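Local structure of endo-b-1,4-glucanase (Nasutitermes takasagoensis, 1KS8) at residues 18-21 and 22-26. The protein probably cleaves internal beta-1,4-glucosidic linkages of cellulose and related beta-glucans, as a family 9 glycoside hydrolase with an (alpha/alpha)6 catalytic fold. Numbering follows the deposited sequence.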
loop_
_atom_site.group_PDB
_atom_site.type_symbol
_atom_site.label_atom_id
_atom_site.label_comp_id
_atom_site.label_asym_id
_atom_site.label_seq_id
_atom_site.Cartn_x
_atom_site.Cartn_y
_atom_site.Cartn_z
ATOM N N ALA A 18 -4.350 -1.982 -12.921
ATOM C CA ALA A 18 -3.434 -2.915 -13.576
ATOM C C ALA A 18 -2.994 -4.048 -12.653
ATOM O O ALA A 18 -2.494 -5.073 -13.121
ATOM C CB ALA A 18 -2.204 -2.164 -14.096
ATOM N N GLN A 19 -3.176 -3.857 -11.348
ATOM C CA GLN A 19 -2.790 -4.855 -10.349
ATOM C C GLN A 19 -3.947 -5.750 -9.917
ATOM O O GLN A 19 -3.768 -6.651 -9.099
ATOM C CB GLN A 19 -2.226 -4.162 -9.106
ATOM C CG GLN A 19 -0.929 -3.405 -9.329
ATOM C CD GLN A 19 0.191 -4.307 -9.800
ATOM O OE1 GLN A 19 0.491 -4.373 -10.991
ATOM N NE2 GLN A 19 0.811 -5.023 -8.866
ATOM N N ARG A 20 -5.134 -5.507 -10.458
ATOM C CA ARG A 20 -6.295 -6.298 -10.079
ATOM C C ARG A 20 -6.234 -7.765 -10.477
ATOM O O ARG A 20 -5.884 -8.110 -11.608
ATOM C CB ARG A 20 -7.566 -5.686 -10.669
ATOM C CG ARG A 20 -7.953 -4.359 -10.067
ATOM C CD ARG A 20 -9.112 -3.753 -10.826
ATOM N NE ARG A 20 -9.584 -2.529 -10.189
ATOM C CZ ARG A 20 -10.596 -1.796 -10.639
ATOM N NH1 ARG A 20 -11.243 -2.160 -11.738
ATOM N NH2 ARG A 20 -10.965 -0.705 -9.983
ATOM N N SER A 21 -6.579 -8.622 -9.524
ATOM C CA SER A 21 -6.631 -10.059 -9.742
ATOM C C SER A 21 -8.112 -10.443 -9.767
ATOM O O SER A 21 -8.953 -9.727 -9.215
ATOM C CB SER A 21 -5.920 -10.793 -8.599
ATOM O OG SER A 21 -5.990 -12.200 -8.777
ATOM N N GLY A 22 -8.431 -11.558 -10.421
ATOM C CA GLY A 22 -9.809 -12.018 -10.478
ATOM C C GLY A 22 -10.585 -11.580 -11.705
ATOM O O GLY A 22 -10.006 -11.279 -12.747
ATOM N N ARG A 23 -11.908 -11.558 -11.579
ATOM C CA ARG A 23 -12.781 -11.149 -12.675
ATOM C C ARG A 23 -12.858 -9.626 -12.709
ATOM O O ARG A 23 -13.286 -8.994 -11.743
ATOM C CB ARG A 23 -14.178 -11.743 -12.480
ATOM C CG ARG A 23 -15.103 -11.536 -13.666
ATOM C CD ARG A 23 -16.439 -12.254 -13.498
ATOM N NE ARG A 23 -16.294 -13.707 -13.438
ATOM C CZ ARG A 23 -16.016 -14.392 -12.332
ATOM N NH1 ARG A 23 -15.854 -13.761 -11.177
ATOM N NH2 ARG A 23 -15.896 -15.713 -12.382
ATOM N N LEU A 24 -12.436 -9.042 -13.824
ATOM C CA LEU A 24 -12.438 -7.592 -13.969
ATOM C C LEU A 24 -13.811 -7.061 -14.366
ATOM O O LEU A 24 -14.541 -7.700 -15.126
ATOM C CB LEU A 24 -11.382 -7.177 -14.995
ATOM C CG LEU A 24 -9.989 -7.738 -14.683
ATOM C CD1 LEU A 24 -9.013 -7.305 -15.762
ATOM C CD2 LEU A 24 -9.526 -7.257 -13.311
ATOM N N PRO A 25 -14.177 -5.877 -13.854
ATOM C CA PRO A 25 -15.472 -5.261 -14.151
ATOM C C PRO A 25 -15.608 -4.765 -15.583
ATOM O O PRO A 25 -14.617 -4.507 -16.268
ATOM C CB PRO A 25 -15.548 -4.128 -13.134
ATOM C CG PRO A 25 -14.128 -3.692 -13.041
ATOM C CD PRO A 25 -13.385 -5.013 -12.958
ATOM N N ALA A 26 -16.853 -4.628 -16.026
ATOM C CA ALA A 26 -17.134 -4.162 -17.375
ATOM C C ALA A 26 -16.575 -2.765 -17.619
ATOM O O ALA A 26 -16.212 -2.428 -18.745
ATOM C CB ALA A 26 -18.640 -4.172 -17.626
#
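Between Arg20 and Leu24 the backbone, extended at Arg20 and Ser21, doubles back around Gly22, whose positive phi (94°) lets the chain bend where a beta-carbon would collide with the carbonyl oxygen of Ser21. No hydrogen bond crosses this bend; its two arms meet through van der Waals contacts, one aliphatic and one between a guanidinium and a proline ring. Arg20 supplies one arm, and two parts of its side chain do the touching. Near the backbone, its CB meets the CD2 methyl of Leu24 at 3.6 Å, so the branched end of the leucine lies alongside the root of the arginine. Farther out, the arginine chain runs extended from CG to NE (chi2 173°, chi3 175°), and this reach brings NH1 to within 3.5 Å of Pro25 CG. The two side chains cross at about a right angle, and CG approaches the guanidinium obliquely. A long arginine suits this place because its CB can make the apolar contact with leucine while the length of its extended chain carries the guanidinium on to Pro25 and to Trp98, with which it forms a cation-pi interaction. Leucine offers a branched apolar end, and proline a rigid ring that also restricts the backbone. Ser21 directs its side chain away from the arginine-leucine contact, and that side chain touches Ala37 and Phe53. The backbone is held from outside the bend: Arg33 donates through NH1 to the carbonyl oxygens of Ala18 and Arg20, and Asp35 OD1 accepts from the amide of Leu24. This is a loop that turns back at a glycine with positive phi after helix 5-18 of the (alpha/alpha)6 fold, where the chain enters the long connection toward strand 60-61, away from the predicted catalytic residues and the calcium site.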